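Local coordinates for protein aminotransferase (PDB 4ZM4) that is a class-III aminotransferase-family protein of the PLP-dependent clan that binds pyridoxal-5'-phosphate and the ligand P3B at the interface of its two subunits, at residues T145-Y150 with D386-A391. The protein carries 1 engineered substitution. Residues are numbered along the deposited sequence; the frame is centred on the assembly and turned at random.
Sequences TFEGHY and DLRQLA. With P3B ((3E,4R,5R)-4,5-dihydroxy-3-{[(Z)-{3-hydroxy-2-methyl-5-[(phosphonooxy)methyl]pyridin-4(1H)-ylidene}methyl]imino}cyclohex-1-ene-1-carboxylic acid), chain H.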
loop_
_atom_site.group_PDB
_atom_site.type_symbol
_atom_site.label_atom_id
_atom_site.label_comp_id
_atom_site.label_asym_id
_atom_site.label_seq_id
_atom_site.Cartn_x
_atom_site.Cartn_y
_atom_site.Cartn_z
ATOM N N THR B 145 -14.678 -16.224 5.554
ATOM C CA THR B 145 -14.667 -15.668 4.209
ATOM C C THR B 145 -15.633 -16.445 3.312
ATOM O O THR B 145 -16.132 -17.507 3.696
ATOM C CB THR B 145 -13.271 -15.768 3.587
ATOM O OG1 THR B 145 -12.890 -17.136 3.501
ATOM C CG2 THR B 145 -12.258 -15.046 4.399
ATOM N N PHE B 146 -15.885 -15.927 2.121
ATOM C CA PHE B 146 -16.669 -16.670 1.133
ATOM C C PHE B 146 -15.828 -16.961 -0.104
ATOM O O PHE B 146 -15.018 -16.148 -0.529
ATOM C CB PHE B 146 -17.956 -15.907 0.761
ATOM C CG PHE B 146 -18.908 -15.743 1.916
ATOM C CD1 PHE B 146 -19.875 -16.698 2.180
ATOM C CD2 PHE B 146 -18.850 -14.613 2.731
ATOM C CE1 PHE B 146 -20.779 -16.526 3.213
ATOM C CE2 PHE B 146 -19.743 -14.460 3.803
ATOM C CZ PHE B 146 -20.719 -15.418 4.030
ATOM N N GLU B 147 -16.104 -18.088 -0.737
ATOM C CA GLU B 147 -15.357 -18.524 -1.891
ATOM C C GLU B 147 -15.514 -17.587 -3.072
ATOM O O GLU B 147 -16.636 -17.263 -3.507
ATOM C CB GLU B 147 -15.783 -19.926 -2.317
ATOM C CG GLU B 147 -14.810 -20.511 -3.336
ATOM C CD GLU B 147 -15.170 -21.909 -3.752
ATOM O OE1 GLU B 147 -16.376 -22.180 -3.909
ATOM O OE2 GLU B 147 -14.247 -22.718 -3.935
ATOM N N GLY B 148 -14.363 -17.181 -3.608
ATOM C CA GLY B 148 -14.291 -16.235 -4.733
ATOM C C GLY B 148 -14.184 -14.781 -4.286
ATOM O O GLY B 148 -13.861 -13.931 -5.085
ATOM N N HIS B 149 -14.462 -14.513 -3.010
ATOM C CA HIS B 149 -14.406 -13.170 -2.471
ATOM C C HIS B 149 -12.946 -12.838 -2.169
ATOM O O HIS B 149 -12.252 -13.597 -1.535
ATOM C CB HIS B 149 -15.251 -13.028 -1.202
ATOM C CG HIS B 149 -16.728 -13.125 -1.453
ATOM N ND1 HIS B 149 -17.627 -12.180 -1.030
ATOM C CD2 HIS B 149 -17.461 -14.062 -2.102
ATOM C CE1 HIS B 149 -18.847 -12.517 -1.408
ATOM N NE2 HIS B 149 -18.775 -13.657 -2.061
ATOM N N TYR B 150 -12.484 -11.711 -2.682
ATOM C CA TYR B 150 -11.097 -11.390 -2.582
ATOM C C TYR B 150 -10.952 -10.177 -1.633
ATOM O O TYR B 150 -11.598 -9.123 -1.841
ATOM C CB TYR B 150 -10.524 -11.141 -3.997
ATOM C CG TYR B 150 -9.059 -10.752 -4.013
ATOM C CD1 TYR B 150 -8.064 -11.666 -3.698
ATOM C CD2 TYR B 150 -8.664 -9.471 -4.402
ATOM C CE1 TYR B 150 -6.727 -11.311 -3.727
ATOM C CE2 TYR B 150 -7.328 -9.095 -4.409
ATOM C CZ TYR B 150 -6.378 -10.016 -4.074
ATOM O OH TYR B 150 -5.067 -9.625 -4.096
ATOM N N ASP B 386 -23.384 -18.459 -7.028
ATOM C CA ASP B 386 -22.036 -18.444 -6.526
ATOM C C ASP B 386 -21.036 -18.756 -7.630
ATOM O O ASP B 386 -21.425 -19.046 -8.748
ATOM C CB ASP B 386 -21.867 -19.418 -5.346
ATOM C CG ASP B 386 -22.099 -20.876 -5.733
ATOM O OD1 ASP B 386 -21.880 -21.267 -6.910
ATOM O OD2 ASP B 386 -22.516 -21.644 -4.846
ATOM N N LEU B 387 -19.752 -18.647 -7.286
ATOM C CA LEU B 387 -18.638 -18.838 -8.215
ATOM C C LEU B 387 -18.641 -20.171 -8.959
ATOM O O LEU B 387 -18.375 -20.206 -10.159
ATOM C CB LEU B 387 -17.293 -18.645 -7.462
ATOM C CG LEU B 387 -16.002 -19.049 -8.179
ATOM C CD1 LEU B 387 -15.835 -18.217 -9.439
ATOM C CD2 LEU B 387 -14.787 -18.912 -7.256
ATOM N N ARG B 388 -18.873 -21.272 -8.249
ATOM C CA ARG B 388 -18.888 -22.601 -8.891
ATOM C C ARG B 388 -20.004 -22.731 -9.914
ATOM O O ARG B 388 -19.776 -23.207 -11.021
ATOM C CB ARG B 388 -19.033 -23.702 -7.861
ATOM C CG ARG B 388 -17.698 -24.145 -7.316
ATOM C CD ARG B 388 -17.835 -24.688 -5.921
ATOM N NE ARG B 388 -16.530 -24.776 -5.309
ATOM C CZ ARG B 388 -15.663 -25.769 -5.508
ATOM N NH1 ARG B 388 -15.975 -26.794 -6.319
ATOM N NH2 ARG B 388 -14.462 -25.740 -4.902
ATOM N N GLN B 389 -21.206 -22.317 -9.537
ATOM C CA GLN B 389 -22.337 -22.378 -10.442
ATOM C C GLN B 389 -22.082 -21.554 -11.710
ATOM O O GLN B 389 -22.421 -21.993 -12.796
ATOM C CB GLN B 389 -23.633 -21.949 -9.735
ATOM C CG GLN B 389 -24.170 -22.961 -8.715
ATOM C CD GLN B 389 -25.520 -22.559 -8.077
ATOM O OE1 GLN B 389 -26.089 -21.484 -8.349
ATOM N NE2 GLN B 389 -26.038 -23.437 -7.225
ATOM N N LEU B 390 -21.481 -20.374 -11.569
ATOM C CA LEU B 390 -21.248 -19.486 -12.716
ATOM C C LEU B 390 -20.128 -19.987 -13.590
ATOM O O LEU B 390 -20.257 -20.016 -14.820
ATOM C CB LEU B 390 -20.941 -18.062 -12.259
ATOM C CG LEU B 390 -20.445 -17.045 -13.308
ATOM C CD1 LEU B 390 -21.447 -16.848 -14.444
ATOM C CD2 LEU B 390 -20.159 -15.723 -12.622
ATOM N N ALA B 391 -19.030 -20.394 -12.965
ATOM C CA ALA B 391 -17.869 -20.891 -13.719
ATOM C C ALA B 391 -18.230 -22.054 -14.594
ATOM O O ALA B 391 -17.679 -22.211 -15.663
ATOM C CB ALA B 391 -16.724 -21.275 -12.777
HETATM O OAH P3B H . -4.514 -4.445 -2.431
HETATM P PBA P3B H . -5.501 -3.638 -3.374
HETATM O OAI P3B H . -5.199 -4.174 -4.741
HETATM O OAC P3B H . -5.289 -2.133 -3.337
HETATM O OAQ P3B H . -6.991 -4.164 -2.826
HETATM C CAM P3B H . -7.246 -5.553 -2.440
HETATM C CAV P3B H . -8.588 -5.774 -2.623
HETATM C CAL P3B H . -9.389 -5.776 -1.489
HETATM N NAP P3B H . -10.757 -5.950 -1.650
HETATM C CAU P3B H . -11.316 -6.102 -2.899
HETATM C CAA P3B H . -12.662 -6.305 -3.049
HETATM C CAW P3B H . -10.546 -6.136 -3.975
HETATM O OAE P3B H . -11.157 -6.293 -5.172
HETATM C CAX P3B H . -9.165 -5.942 -3.912
HETATM C CAJ P3B H . -8.360 -5.992 -5.104
HETATM N NAO P3B H . -8.882 -6.385 -6.314
HETATM C CAT P3B H . -8.104 -6.551 -7.431
HETATM C CAK P3B H . -6.682 -6.526 -7.465
HETATM C CAS P3B H . -5.921 -6.778 -8.601
HETATM C CAR P3B H . -4.517 -6.682 -8.600
HETATM O OAD P3B H . -3.842 -6.803 -9.635
HETATM O OAB P3B H . -3.876 -6.557 -7.585
HETATM C CAN P3B H . -6.485 -6.843 -9.815
HETATM C CAY P3B H . -8.013 -6.748 -9.940
HETATM O OAF P3B H . -8.304 -7.741 -10.942
HETATM C CAZ P3B H . -8.839 -6.942 -8.604
HETATM O OAG P3B H . -10.223 -6.434 -8.601
HETATM O O HOH W 1 -18.476 -21.092 -4.805
#
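Glu147 and Arg388 illustrate how a surface salt bridge gains definition when two flat groups meet edge to edge. The guanidinium offers its NE side: NE donates to Glu147 OE1 at 3.0 Å, and OE1 lies almost in the guanidinium plane, while Glu147 OE2, 3.2 Å from Arg388 NH2, is tilted slightly out of it. Each oxygen uses its syn lone pair, and the two planes lie only 25° apart, giving a side-on, bidentate grip. Glu147 gets there with CG anti to its backbone N (chi1 -168°) and an extended chain beyond, which the arginine chain crosses at about a right angle. A water is modelled close to Glu147 OE1, but at a distance too short to be relied on.

Beside this polar pair, Leu387 places CD2 3.7 Å from Gly148 CA, where the glycine of a type II turn spanning Phe146 to His149 presents bare backbone. The helix starting at Leu387 is capped by Asp386, whose OD1 accepts from Gln389 N at 2.9 Å.

The turn takes the chain off strand 142-146 of the large mixed sheet and on to Tyr150, whose ring edge meets P3B CAJ. The contact thus ties the helix start to the loop entering the ligand pocket. With one N-H to each oxygen holding the carboxylate nearly flat against the guanidinium, Glu147 probably stays ionised.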